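Local coordinates for Pdx2 protein (Plasmodium falciparum, PDB 2ABW), which hydrolyses glutamine to glutamate and ammonia, which is channelled to the partner synthase Pdx1 for the making of pyridoxal 5'-phosphate (vitamin B6), at residues Ile132-Ile137 with Lys145-Ala150; Asp140-Lys145 with Phe205-Tyr210; Val166-Thr171 with Asn180-Val185. One frame throughout, in Å; residues are numbered along the deposited sequence.

Interaction 1 of 3, residues Ile132-Ile137 with Lys145-Ala150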
ATOM      1  N   ILE A 132      -4.212 -18.532   1.475  1.00 19.38           N
ATOM      2  CA  ILE A 132      -2.781 -18.243   1.534  1.00 19.77           C
ATOM      3  C   ILE A 132      -2.131 -18.757   0.231  1.00 20.79           C
ATOM      4  O   ILE A 132      -2.330 -19.950  -0.157  1.00 21.61           O
ATOM      5  CB  ILE A 132      -2.134 -18.850   2.720  1.00 19.34           C
ATOM      6  CG1 ILE A 132      -2.663 -18.147   3.998  1.00 21.75           C
ATOM      7  CG2 ILE A 132      -0.637 -18.681   2.603  1.00 21.32           C
ATOM      8  CD1 ILE A 132      -2.287 -18.839   5.314  1.00 21.64           C
ATOM      9  N   CYS A 133      -1.436 -17.867  -0.464  1.00 19.92           N
ATOM     10  CA  CYS A 133      -0.722 -18.204  -1.650  1.00 20.78           C
ATOM     11  C   CYS A 133       0.791 -18.106  -1.440  1.00 20.59           C
ATOM     12  O   CYS A 133       1.296 -17.406  -0.594  1.00 20.29           O
ATOM     13  CB  CYS A 133      -1.199 -17.344  -2.818  1.00 20.44           C
ATOM     14  SG  CYS A 133      -0.888 -15.671  -2.632  1.00 23.59           S
ATOM     15  N   SER A 134       1.518 -18.889  -2.233  1.00 19.16           N
ATOM     16  CA  SER A 134       2.940 -18.782  -2.356  1.00 19.16           C
ATOM     17  C   SER A 134       3.258 -17.668  -3.352  1.00 17.08           C
ATOM     18  O   SER A 134       2.679 -17.621  -4.462  1.00 18.10           O
ATOM     19  CB  SER A 134       3.519 -20.078  -2.932  0.50 20.51           C
ATOM     20  OG  SER A 134       4.911 -20.124  -2.677  0.50 21.41           O
ATOM     21  N   LEU A 135       4.243 -16.813  -3.052  1.00 16.61           N
ATOM     22  CA  LEU A 135       4.592 -15.694  -3.956  1.00 16.93           C
ATOM     23  C   LEU A 135       5.823 -15.970  -4.771  1.00 16.45           C
ATOM     24  O   LEU A 135       6.812 -16.565  -4.245  1.00 18.44           O
ATOM     25  CB  LEU A 135       4.862 -14.462  -3.077  1.00 17.96           C
ATOM     26  CG  LEU A 135       3.669 -13.896  -2.277  1.00 17.43           C
ATOM     27  CD1 LEU A 135       4.202 -12.686  -1.376  1.00 19.75           C
ATOM     28  CD2 LEU A 135       2.522 -13.461  -3.222  1.00 19.81           C
ATOM     29  N   ASN A 136       5.772 -15.592  -6.037  1.00 15.01           N
ATOM     30  CA  ASN A 136       6.932 -15.522  -6.924  1.00 16.16           C
ATOM     31  C   ASN A 136       7.372 -14.074  -6.880  1.00 17.98           C
ATOM     32  O   ASN A 136       6.653 -13.223  -7.395  1.00 17.48           O
ATOM     33  CB  ASN A 136       6.537 -15.918  -8.317  1.00 17.21           C
ATOM     34  CG  ASN A 136       7.573 -15.636  -9.280  1.00 19.83           C
ATOM     35  OD1 ASN A 136       8.716 -15.981  -9.043  1.00 24.61           O
ATOM     36  ND2 ASN A 136       7.199 -15.160 -10.449  1.00 27.85           N
ATOM     37  N   ILE A 137       8.484 -13.787  -6.199  1.00 17.59           N
ATOM     38  CA  ILE A 137       8.870 -12.435  -6.005  1.00 18.30           C
ATOM     39  C   ILE A 137      10.064 -12.048  -6.890  1.00 19.98           C
ATOM     40  O   ILE A 137      11.091 -12.738  -6.888  1.00 22.70           O
ATOM     41  CB  ILE A 137       9.198 -12.144  -4.547  1.00 17.79           C
ATOM     42  CG1 ILE A 137       8.013 -12.485  -3.599  1.00 17.87           C
ATOM     43  CG2 ILE A 137       9.610 -10.675  -4.411  1.00 21.17           C
ATOM     44  CD1 ILE A 137       8.215 -12.273  -2.080  1.00 22.55           C
ATOM     45  N   LYS A 145      13.040 -13.811   1.323  1.00 20.09           N
ATOM     46  CA  LYS A 145      13.528 -15.168   1.275  1.00 19.95           C
ATOM     47  C   LYS A 145      12.686 -16.062   0.404  1.00 22.59           C
ATOM     48  O   LYS A 145      11.648 -15.706  -0.059  1.00 20.77           O
ATOM     49  CB  LYS A 145      13.450 -15.779   2.695  1.00 21.06           C
ATOM     50  CG  LYS A 145      14.285 -14.946   3.604  1.00 27.59           C
ATOM     51  CD  LYS A 145      14.055 -15.207   5.057  1.00 30.65           C
ATOM     52  CE  LYS A 145      14.204 -16.610   5.446  1.00 33.17           C
ATOM     53  NZ  LYS A 145      14.680 -16.835   6.910  1.00 37.43           N
ATOM     54  N   LYS A 146      13.170 -17.236   0.134  1.00 20.57           N
ATOM     55  CA  LYS A 146      12.405 -18.104  -0.704  1.00 22.76           C
ATOM     56  C   LYS A 146      11.081 -18.536  -0.023  1.00 21.56           C
ATOM     57  O   LYS A 146      10.971 -18.622   1.175  1.00 22.89           O
ATOM     58  CB  LYS A 146      13.226 -19.335  -1.031  1.00 24.58           C
ATOM     59  CG  LYS A 146      13.533 -20.155   0.123  1.00 26.66           C
ATOM     60  CD  LYS A 146      13.622 -21.640  -0.225  1.00 31.78           C
ATOM     61  CE  LYS A 146      13.633 -22.484   1.031  1.00 35.12           C
ATOM     62  NZ  LYS A 146      12.648 -23.599   0.966  1.00 37.88           N
ATOM     63  N   ASP A 147      10.094 -18.836  -0.851  1.00 22.76           N
ATOM     64  CA  ASP A 147       8.843 -19.418  -0.395  1.00 21.08           C
ATOM     65  C   ASP A 147       8.070 -18.598   0.599  1.00 19.96           C
ATOM     66  O   ASP A 147       7.382 -19.127   1.481  1.00 20.38           O
ATOM     67  CB  ASP A 147       8.965 -20.863  -0.003  1.00 22.00           C
ATOM     68  CG  ASP A 147       9.353 -21.731  -1.217  1.00 25.10           C
ATOM     69  OD1 ASP A 147       8.686 -21.660  -2.281  1.00 27.20           O
ATOM     70  OD2 ASP A 147      10.381 -22.420  -1.071  1.00 28.47           O
ATOM     71  N   LEU A 148       8.021 -17.308   0.331  1.00 18.55           N
ATOM     72  CA  LEU A 148       7.158 -16.503   1.173  1.00 18.64           C
ATOM     73  C   LEU A 148       5.730 -16.604   0.751  1.00 18.45           C
ATOM     74  O   LEU A 148       5.446 -16.960  -0.392  1.00 19.50           O
ATOM     75  CB  LEU A 148       7.561 -15.019   1.126  1.00 20.05           C
ATOM     76  CG  LEU A 148       8.877 -14.671   1.840  1.00 21.93           C
ATOM     77  CD1 LEU A 148       9.370 -13.294   1.446  1.00 19.78           C
ATOM     78  CD2 LEU A 148       8.666 -14.755   3.377  1.00 23.29           C
ATOM     79  N   THR A 149       4.832 -16.271   1.668  1.00 18.54           N
ATOM     80  CA  THR A 149       3.413 -16.430   1.475  1.00 18.42           C
ATOM     81  C   THR A 149       2.697 -15.089   1.657  1.00 18.91           C
ATOM     82  O   THR A 149       3.250 -14.127   2.178  1.00 19.03           O
ATOM     83  CB  THR A 149       2.847 -17.409   2.497  1.00 19.87           C
ATOM     84  OG1 THR A 149       3.396 -17.092   3.786  1.00 22.34           O
ATOM     85  CG2 THR A 149       3.318 -18.785   2.065  1.00 22.80           C
ATOM     86  N   ALA A 150       1.470 -15.068   1.146  1.00 17.13           N
ATOM     87  CA  ALA A 150       0.592 -13.939   1.277  1.00 17.89           C
ATOM     88  C   ALA A 150      -0.800 -14.406   1.607  1.00 17.04           C
ATOM     89  O   ALA A 150      -1.299 -15.399   1.076  1.00 18.00           O
ATOM     90  CB  ALA A 150       0.510 -13.211  -0.071  1.00 18.86           C
TER
HETATM   91  O   HOH W   1       7.358 -19.842  -3.860  1.00 23.39           O
HETATM   92  O   HOH W   2       5.557 -20.852  -0.148  1.00 42.97           O
HETATM   93  O   HOH W   3       8.681 -16.090  -2.122  1.00 25.16           O

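Interaction 2 of 3, residues Asp140-Lys145 with Phe205-Tyr210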
ATOM      1  N   ASP A 140      15.749  -8.650  -5.860  1.00 13.90           N
ATOM      2  CA  ASP A 140      17.051  -9.071  -5.342  1.00 15.77           C
ATOM      3  C   ASP A 140      17.118  -8.641  -3.840  1.00 15.28           C
ATOM      4  O   ASP A 140      18.145  -8.855  -3.186  1.00 16.25           O
ATOM      5  CB  ASP A 140      18.167  -8.398  -6.041  1.00 17.25           C
ATOM      6  CG  ASP A 140      18.171  -8.623  -7.497  1.00 24.45           C
ATOM      7  OD1 ASP A 140      17.961  -9.794  -7.898  1.00 24.66           O
ATOM      8  OD2 ASP A 140      18.415  -7.628  -8.238  1.00 29.65           O
ATOM      9  N   SER A 141      16.034  -8.137  -3.263  1.00 15.56           N
ATOM     10  CA  SER A 141      16.115  -7.611  -1.874  1.00 14.80           C
ATOM     11  C   SER A 141      16.288  -8.755  -0.876  1.00 13.72           C
ATOM     12  O   SER A 141      15.655  -9.819  -1.000  1.00 14.45           O
ATOM     13  CB  SER A 141      14.843  -6.886  -1.495  1.00 15.13           C
ATOM     14  OG  SER A 141      14.816  -6.614  -0.081  1.00 16.06           O
ATOM     15  N   SER A 142      17.153  -8.572   0.150  1.00 15.60           N
ATOM     16  CA  SER A 142      17.212  -9.550   1.209  1.00 16.30           C
ATOM     17  C   SER A 142      15.995  -9.666   2.109  1.00 15.83           C
ATOM     18  O   SER A 142      15.929 -10.624   2.918  1.00 17.54           O
ATOM     19  CB  SER A 142      18.465  -9.262   2.104  1.00 18.25           C
ATOM     20  OG  SER A 142      18.266  -8.065   2.752  1.00 18.99           O
ATOM     21  N   ALA A 143      15.018  -8.801   1.893  1.00 15.01           N
ATOM     22  CA  ALA A 143      13.725  -8.915   2.616  1.00 15.82           C
ATOM     23  C   ALA A 143      13.005 -10.110   2.183  1.00 17.78           C
ATOM     24  O   ALA A 143      12.172 -10.590   2.913  1.00 19.41           O
ATOM     25  CB  ALA A 143      12.924  -7.716   2.363  1.00 15.65           C
ATOM     26  N   PHE A 144      13.307 -10.663   0.988  1.00 16.55           N
ATOM     27  CA  PHE A 144      12.474 -11.701   0.401  1.00 17.76           C
ATOM     28  C   PHE A 144      13.211 -13.008   0.331  1.00 18.44           C
ATOM     29  O   PHE A 144      13.956 -13.290  -0.612  1.00 20.08           O
ATOM     30  CB  PHE A 144      11.977 -11.266  -0.977  1.00 17.89           C
ATOM     31  CG  PHE A 144      11.182  -9.943  -0.970  1.00 16.58           C
ATOM     32  CD1 PHE A 144      10.057  -9.799  -0.174  1.00 17.20           C
ATOM     33  CD2 PHE A 144      11.523  -8.899  -1.761  1.00 17.18           C
ATOM     34  CE1 PHE A 144       9.285  -8.619  -0.197  1.00 17.84           C
ATOM     35  CE2 PHE A 144      10.767  -7.777  -1.792  1.00 17.41           C
ATOM     36  CZ  PHE A 144       9.630  -7.613  -1.011  1.00 17.10           C
ATOM     37  N   LYS A 145      13.040 -13.811   1.323  1.00 20.09           N
ATOM     38  CA  LYS A 145      13.528 -15.168   1.275  1.00 19.95           C
ATOM     39  C   LYS A 145      12.686 -16.062   0.404  1.00 22.59           C
ATOM     40  O   LYS A 145      11.648 -15.706  -0.059  1.00 20.77           O
ATOM     41  CB  LYS A 145      13.450 -15.779   2.695  1.00 21.06           C
ATOM     42  CG  LYS A 145      14.285 -14.946   3.604  1.00 27.59           C
ATOM     43  CD  LYS A 145      14.055 -15.207   5.057  1.00 30.65           C
ATOM     44  CE  LYS A 145      14.204 -16.610   5.446  1.00 33.17           C
ATOM     45  NZ  LYS A 145      14.680 -16.835   6.910  1.00 37.43           N
ATOM     46  N   PHE A 205       7.475  -7.777   3.630  1.00 14.74           N
ATOM     47  CA  PHE A 205       7.090  -6.548   2.918  1.00 13.34           C
ATOM     48  C   PHE A 205       7.319  -5.288   3.768  1.00 13.53           C
ATOM     49  O   PHE A 205       7.587  -4.191   3.263  1.00 13.64           O
ATOM     50  CB  PHE A 205       5.689  -6.648   2.351  1.00 14.07           C
ATOM     51  CG  PHE A 205       5.650  -7.582   1.115  1.00 13.89           C
ATOM     52  CD1 PHE A 205       5.538  -8.935   1.293  1.00 18.16           C
ATOM     53  CD2 PHE A 205       5.884  -7.077  -0.153  1.00 15.30           C
ATOM     54  CE1 PHE A 205       5.580  -9.787   0.189  1.00 14.60           C
ATOM     55  CE2 PHE A 205       5.907  -7.955  -1.259  1.00 14.28           C
ATOM     56  CZ  PHE A 205       5.834  -9.274  -1.055  1.00 14.27           C
ATOM     57  N   GLN A 206       7.112  -5.452   5.078  1.00 13.08           N
ATOM     58  CA  GLN A 206       7.432  -4.371   5.985  1.00 14.68           C
ATOM     59  C   GLN A 206       8.914  -4.013   5.912  1.00 12.70           C
ATOM     60  O   GLN A 206       9.319  -2.822   5.851  1.00 13.56           O
ATOM     61  CB  GLN A 206       7.063  -4.720   7.449  1.00 13.87           C
ATOM     62  CG  GLN A 206       5.551  -4.749   7.663  1.00 13.75           C
ATOM     63  CD  GLN A 206       4.862  -6.023   7.263  1.00 15.76           C
ATOM     64  OE1 GLN A 206       5.534  -6.973   6.929  1.00 16.04           O
ATOM     65  NE2 GLN A 206       3.522  -6.041   7.364  1.00 16.17           N
ATOM     66  N   GLN A 207       9.755  -4.998   5.911  1.00 13.29           N
ATOM     67  CA  GLN A 207      11.196  -4.795   5.802  1.00 13.91           C
ATOM     68  C   GLN A 207      11.545  -4.133   4.494  1.00 14.47           C
ATOM     69  O   GLN A 207      12.353  -3.188   4.464  1.00 14.67           O
ATOM     70  CB  GLN A 207      11.891  -6.117   5.964  1.00 16.53           C
ATOM     71  CG  GLN A 207      13.415  -5.859   5.983  1.00 16.30           C
ATOM     72  CD  GLN A 207      14.241  -7.136   6.120  1.00 18.60           C
ATOM     73  OE1 GLN A 207      13.703  -8.264   6.211  1.00 22.93           O
ATOM     74  NE2 GLN A 207      15.513  -6.966   6.112  1.00 24.68           N
ATOM     75  N   TYR A 208      10.964  -4.589   3.402  1.00 13.91           N
ATOM     76  CA  TYR A 208      11.207  -4.008   2.074  1.00 13.35           C
ATOM     77  C   TYR A 208      10.782  -2.550   2.043  1.00 14.42           C
ATOM     78  O   TYR A 208      11.489  -1.662   1.543  1.00 14.76           O
ATOM     79  CB  TYR A 208      10.418  -4.752   1.039  1.00 15.65           C
ATOM     80  CG  TYR A 208      10.690  -4.322  -0.349  1.00 15.24           C
ATOM     81  CD1 TYR A 208      11.911  -4.637  -0.958  1.00 15.13           C
ATOM     82  CD2 TYR A 208       9.795  -3.640  -1.081  1.00 16.94           C
ATOM     83  CE1 TYR A 208      12.159  -4.249  -2.268  1.00 14.71           C
ATOM     84  CE2 TYR A 208      10.020  -3.307  -2.388  1.00 16.61           C
ATOM     85  CZ  TYR A 208      11.199  -3.604  -2.981  1.00 15.34           C
ATOM     86  OH  TYR A 208      11.528  -3.270  -4.316  1.00 16.97           O
ATOM     87  N   PHE A 209       9.610  -2.285   2.585  1.00 12.91           N
ATOM     88  CA  PHE A 209       9.114  -0.868   2.571  1.00 13.27           C
ATOM     89  C   PHE A 209      10.014  -0.025   3.487  1.00 13.51           C
ATOM     90  O   PHE A 209      10.336   1.117   3.129  1.00 14.30           O
ATOM     91  CB  PHE A 209       7.669  -0.753   3.003  1.00 13.33           C
ATOM     92  CG  PHE A 209       7.137   0.655   2.869  1.00 13.03           C
ATOM     93  CD1 PHE A 209       7.041   1.214   1.576  1.00 12.09           C
ATOM     94  CD2 PHE A 209       6.717   1.423   3.928  1.00 13.50           C
ATOM     95  CE1 PHE A 209       6.619   2.507   1.428  1.00 15.87           C
ATOM     96  CE2 PHE A 209       6.277   2.709   3.756  1.00 14.99           C
ATOM     97  CZ  PHE A 209       6.256   3.231   2.535  1.00 16.25           C
ATOM     98  N   TYR A 210      10.446  -0.525   4.625  1.00 13.69           N
ATOM     99  CA  TYR A 210      11.371   0.232   5.473  1.00 13.12           C
ATOM    100  C   TYR A 210      12.635   0.611   4.657  1.00 13.53           C
ATOM    101  O   TYR A 210      13.085   1.772   4.698  1.00 15.15           O
ATOM    102  CB  TYR A 210      11.752  -0.599   6.673  1.00 14.39           C
ATOM    103  CG  TYR A 210      12.844   0.056   7.436  1.00 12.92           C
ATOM    104  CD1 TYR A 210      12.625   1.091   8.308  1.00 14.70           C
ATOM    105  CD2 TYR A 210      14.176  -0.283   7.235  1.00 14.22           C
ATOM    106  CE1 TYR A 210      13.673   1.720   8.972  1.00 13.83           C
ATOM    107  CE2 TYR A 210      15.223   0.333   7.888  1.00 13.93           C
ATOM    108  CZ  TYR A 210      14.991   1.384   8.727  1.00 14.88           C
ATOM    109  OH  TYR A 210      15.990   2.083   9.438  1.00 14.99           O
TER
HETATM  110  O   HOH W   4      14.887 -11.286   5.376  1.00 39.63           O
HETATM  111  O   HOH W   5      12.161 -11.039   5.697  1.00 52.37           O

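Interaction 3 of 3, residues Val166-Thr171 with Asn180-Val185. With PG4 (tetraethylene glycol), chain C.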
ATOM      1  N   VAL A 166       5.746   0.530 -14.306  1.00 17.92           N
ATOM      2  CA  VAL A 166       5.283  -0.332 -13.235  1.00 19.43           C
ATOM      3  C   VAL A 166       6.033  -1.618 -13.243  1.00 20.18           C
ATOM      4  O   VAL A 166       6.156  -2.306 -14.284  1.00 22.63           O
ATOM      5  CB  VAL A 166       3.783  -0.632 -13.384  1.00 18.25           C
ATOM      6  CG1 VAL A 166       3.381  -1.731 -12.382  1.00 21.70           C
ATOM      7  CG2 VAL A 166       2.955   0.656 -13.321  1.00 20.13           C
ATOM      8  N   LYS A 167       6.654  -1.919 -12.126  1.00 19.23           N
ATOM      9  CA  LYS A 167       7.309  -3.190 -11.952  1.00 19.47           C
ATOM     10  C   LYS A 167       6.411  -4.181 -11.198  1.00 18.50           C
ATOM     11  O   LYS A 167       5.793  -3.863 -10.179  1.00 18.49           O
ATOM     12  CB  LYS A 167       8.584  -2.960 -11.197  1.00 21.90           C
ATOM     13  CG  LYS A 167       9.501  -1.878 -11.880  1.00 30.67           C
ATOM     14  CD  LYS A 167       9.625  -1.924 -13.427  1.00 36.42           C
ATOM     15  CE  LYS A 167      10.251  -0.595 -13.997  1.00 38.53           C
ATOM     16  NZ  LYS A 167      10.644  -0.735 -15.459  1.00 39.09           N
ATOM     17  N   VAL A 168       6.206  -5.341 -11.760  1.00 18.17           N
ATOM     18  CA  VAL A 168       5.481  -6.394 -11.116  1.00 18.01           C
ATOM     19  C   VAL A 168       6.464  -7.025 -10.154  1.00 18.98           C
ATOM     20  O   VAL A 168       7.533  -7.631 -10.569  1.00 22.04           O
ATOM     21  CB  VAL A 168       4.905  -7.442 -12.112  1.00 17.96           C
ATOM     22  CG1 VAL A 168       4.343  -8.665 -11.341  1.00 20.98           C
ATOM     23  CG2 VAL A 168       3.881  -6.763 -12.957  1.00 20.72           C
ATOM     24  N   LEU A 169       6.191  -6.839  -8.893  1.00 16.13           N
ATOM     25  CA  LEU A 169       7.083  -7.265  -7.843  1.00 16.39           C
ATOM     26  C   LEU A 169       6.805  -8.698  -7.397  1.00 15.75           C
ATOM     27  O   LEU A 169       7.677  -9.440  -6.960  1.00 17.79           O
ATOM     28  CB  LEU A 169       6.957  -6.241  -6.660  1.00 17.03           C
ATOM     29  CG  LEU A 169       7.782  -6.563  -5.473  1.00 17.66           C
ATOM     30  CD1 LEU A 169       9.309  -6.670  -5.774  1.00 20.07           C
ATOM     31  CD2 LEU A 169       7.477  -5.560  -4.355  1.00 17.66           C
ATOM     32  N   ALA A 170       5.522  -9.113  -7.364  1.00 15.34           N
ATOM     33  CA  ALA A 170       5.196 -10.462  -6.946  1.00 14.45           C
ATOM     34  C   ALA A 170       3.933 -10.940  -7.636  1.00 16.13           C
ATOM     35  O   ALA A 170       2.993 -10.145  -7.845  1.00 14.88           O
ATOM     36  CB  ALA A 170       4.966 -10.517  -5.443  1.00 13.61           C
ATOM     37  N   THR A 171       3.911 -12.222  -8.009  1.00 14.96           N
ATOM     38  CA  THR A 171       2.792 -12.882  -8.639  1.00 15.94           C
ATOM     39  C   THR A 171       2.574 -14.207  -7.924  1.00 16.67           C
ATOM     40  O   THR A 171       3.370 -14.651  -7.108  1.00 16.53           O
ATOM     41  CB  THR A 171       3.034 -13.156 -10.099  1.00 16.23           C
ATOM     42  OG1 THR A 171       4.137 -14.090 -10.243  1.00 17.04           O
ATOM     43  CG2 THR A 171       3.324 -11.878 -10.816  1.00 18.26           C
ATOM     44  N   ASN A 180      -0.415 -16.481 -12.671  1.00 31.42           N
ATOM     45  CA  ASN A 180       0.211 -15.221 -12.811  1.00 28.87           C
ATOM     46  C   ASN A 180      -0.658 -14.072 -12.374  1.00 25.17           C
ATOM     47  O   ASN A 180      -0.571 -12.964 -12.930  1.00 24.41           O
ATOM     48  CB  ASN A 180       0.710 -15.052 -14.228  1.00 30.11           C
ATOM     49  CG  ASN A 180       1.545 -16.239 -14.659  1.00 32.15           C
ATOM     50  OD1 ASN A 180       2.360 -16.744 -13.865  1.00 32.90           O
ATOM     51  ND2 ASN A 180       1.317 -16.733 -15.884  1.00 34.05           N
ATOM     52  N   ILE A 181      -1.353 -14.306 -11.272  1.00 19.08           N
ATOM     53  CA  ILE A 181      -2.127 -13.218 -10.621  1.00 19.29           C
ATOM     54  C   ILE A 181      -1.119 -12.243 -10.005  1.00 16.99           C
ATOM     55  O   ILE A 181      -0.144 -12.659  -9.384  1.00 16.65           O
ATOM     56  CB  ILE A 181      -3.099 -13.768  -9.560  0.50 19.22           C
ATOM     57  CG1 ILE A 181      -4.008 -14.849 -10.151  0.50 19.92           C
ATOM     58  CG2 ILE A 181      -3.906 -12.641  -8.975  0.50 19.82           C
ATOM     59  CD1 ILE A 181      -5.095 -15.350  -9.180  0.50 21.33           C
ATOM     60  N   ILE A 182      -1.293 -10.934 -10.229  1.00 16.48           N
ATOM     61  CA  ILE A 182      -0.351  -9.931  -9.730  1.00 16.60           C
ATOM     62  C   ILE A 182      -0.714  -9.588  -8.293  1.00 17.24           C
ATOM     63  O   ILE A 182      -1.810  -9.112  -8.026  1.00 18.58           O
ATOM     64  CB  ILE A 182      -0.390  -8.671 -10.602  1.00 15.92           C
ATOM     65  CG1 ILE A 182      -0.016  -9.021 -12.051  1.00 18.84           C
ATOM     66  CG2 ILE A 182       0.550  -7.548 -10.024  1.00 19.94           C
ATOM     67  CD1 ILE A 182      -0.167  -7.849 -13.044  1.00 23.26           C
ATOM     68  N   ALA A 183       0.242  -9.834  -7.383  1.00 15.13           N
ATOM     69  CA  ALA A 183       0.063  -9.599  -5.972  1.00 15.22           C
ATOM     70  C   ALA A 183       0.644  -8.252  -5.476  1.00 15.17           C
ATOM     71  O   ALA A 183       0.146  -7.703  -4.510  1.00 14.43           O
ATOM     72  CB  ALA A 183       0.628 -10.794  -5.142  1.00 16.16           C
ATOM     73  N   ALA A 184       1.741  -7.815  -6.081  1.00 14.62           N
ATOM     74  CA  ALA A 184       2.451  -6.618  -5.642  1.00 12.98           C
ATOM     75  C   ALA A 184       3.050  -5.961  -6.835  1.00 15.38           C
ATOM     76  O   ALA A 184       3.561  -6.574  -7.786  1.00 14.67           O
ATOM     77  CB  ALA A 184       3.496  -6.996  -4.680  1.00 13.04           C
ATOM     78  N   VAL A 185       2.939  -4.625  -6.846  1.00 15.20           N
ATOM     79  CA  VAL A 185       3.545  -3.788  -7.892  1.00 15.17           C
ATOM     80  C   VAL A 185       4.295  -2.649  -7.240  1.00 15.91           C
ATOM     81  O   VAL A 185       3.970  -2.254  -6.100  1.00 15.72           O
ATOM     82  CB  VAL A 185       2.477  -3.191  -8.847  1.00 16.72           C
ATOM     83  CG1 VAL A 185       1.904  -4.332  -9.728  1.00 15.26           C
ATOM     84  CG2 VAL A 185       1.358  -2.437  -8.165  1.00 16.63           C
TER
HETATM   85  O1  PG4 C1101       6.968 -13.831 -13.901  1.00 45.49           O
HETATM   86  C1  PG4 C1101       8.274 -13.896 -14.456  1.00 43.04           C
HETATM   87  C2  PG4 C1101       9.372 -14.257 -13.473  1.00 38.33           C
HETATM   88  O2  PG4 C1101       9.100 -15.485 -12.728  1.00 30.96           O
HETATM   89  C3  PG4 C1101       9.742 -16.664 -13.249  1.00 27.46           C
HETATM   90  C4  PG4 C1101       9.445 -17.839 -12.314  1.00 26.27           C
HETATM   91  O3  PG4 C1101       8.043 -18.189 -12.358  1.00 23.86           O
HETATM   92  C5  PG4 C1101       7.705 -19.106 -11.343  1.00 23.50           C
HETATM   93  C6  PG4 C1101       6.234 -19.425 -11.426  1.00 25.35           C
HETATM   94  O4  PG4 C1101       5.538 -18.281 -10.916  1.00 27.53           O
HETATM   95  C7  PG4 C1101       4.135 -18.487 -10.903  1.00 28.48           C
HETATM   96  C8  PG4 C1101       3.404 -17.256 -10.420  1.00 26.81           C
HETATM   97  O5  PG4 C1101       3.548 -16.322 -11.473  1.00 27.27           O

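Interaction 1 of 3, residues Ile132-Ile137 with Lys145-Ala150
C133 and A150 face each other as an antiparallel hydrogen-bonded pair. C133 N gives its hydrogen to A150 O at 2.9 Å, and A150 N returns the bond to C133 O. The next pair, S134 with T149, is non-hydrogen-bonded. A third backbone bond follows from L135 N to L148 O, nearly straight at 168°.

Beyond it the two backbones diverge, and water bridges them. One water accepts from L148 N at 2.8 Å and donates to L135 O. In the conformer of S134 described, two others meet S134 OG. One of these donates to D147 OD1, and the other to D147 O. In this conformer water thus links the serine and the aspartate, with S134 OG still 4.1 Å from D147 OD1.

Among the apolar contacts, C133, L135 and A150 are buried. The methyl of A150 touches both C133 SG and L135 CD2, with A150 CB 3.7 Å from the latter. L135 reaches it with CG beside its own backbone N (chi1 -65°). Further along, I137 CD1 meets L148 CD1 at 3.8 Å. On the outer side I132 CG2 lies against T149 CB. F205 of helix 204-219 packs on L135 and I137.

This is a beta hairpin of strands 130-137 and 149-153 at one edge of the central mixed sheet of the glutaminase.

Interaction 2 of 3, residues Asp140-Lys145 with Phe205-Tyr210
F144 reaches from the loop between strands 130-137 and 149-153 to F205 and Y208 of helix 204-219. Its CB does not point at the helix. CG stands beside the backbone N (chi1 -58°), and this carries the far end of the ring in between F205 and Y208. CD1 packs on I137 CD1 of strand 130-137. CE1 meets F205. It stands 3.5 Å above the F205 ring, over its centre, and lies 3.6 Å from F205 CE2. The pair is edge-to-face, with the edge of F144 toward the face of F205 and the planes at 52°. CZ, at the tip, touches both neighbours. It lies 3.5 Å from Y208 CG, with Y208 CB close by, and also meets F205 CE2. CE2 lies over one face of the Y208 ring, offset toward its rim, 3.4 Å from Y208 CD1. The F144 and Y208 rings meet obliquely, their planes at 39°.

The three rings form an aromatic cluster between the loop and the helix. The loop is shaped by a type I beta turn from S141 to F144, combined with an ST turn in which S141 OG accepts from A143 N at 3.0 Å. This same OG lies in the plane of the Y208 ring, at its edge, 3.6 Å from Y208 CD1. A143 CB packs on Y208 CB and sits over the centre of one face of F144.

Q207 runs extended alongside A143, and its OE1 lies 3.7 Å from A143 CA. A water lies between A143 O and Q207 OE1, though it cannot serve all the acceptors around it. The Y208 hydroxyl is hydrogen-bonded to E186. The ring of F195 meets F205 edge-to-face.

Interaction 3 of 3, residues Val166-Thr171 with Asn180-Val185
A184 O takes two backbone hydrogen bonds from across the hairpin. L169 N donates to A184 O at 2.9 Å. A170 N donates to the same A184 O at 3.2 Å. Both come from one face of the carbonyl, well above its plane. A170 O also takes two bonds. A183 N reaches A170 O at 2.8 Å. A184 N comes to it from the same face, and both are tilted from the plane by about 30°. Two classic beta bulges result: L169 and A170 both face A184, and A183 and A184 both face A170. Each shifts the register by one residue.

T171 and N180 share the terminal oxygen of a tetraethylene glycol, probably from the crystallisation liquor. T171 OG1 donates to its O5 at 2.6 Å, and O5 donates to N180 OD1 at 2.7 Å. T171 OG1 lies between its own backbone N and carbonyl carbon (chi1 64°). It is also hydrogen-bonded to N136 ND2. K167 NZ is hydrogen-bonded to D164 O.

V166 CG1 meets V185 CB at the far end. On the same face as T171, V168 CG1 approaches I182 CG2 at 4.2 Å.

The backbones of L169 and T171 bond to I138 and N136, and that of A183 to V194. I182 and V185 pack on strand 157-161. A184 touches strand 190-193, and L169 CD2 packs on Y208 and F205 of helix 204-219.

Overall arrangement
From the N terminus, interaction 1 comes first. It closes the short hairpin loop between strands 130-137 and 149-153. Interaction 2 starts inside that loop and reaches forward to helix 204-219, so the two cross along the chain and share K145. Interaction 3 follows interaction 1 in series. It closes the hairpin of strands 167-174 and 180-187 and is nested within the long loop of interaction 2. Strands 130-137 and 167-174 are neighbours in one sheet, so the two hairpins lie side by side in it. Helix 204-219 packs on both hairpins and on the loop that joins the strands of the first.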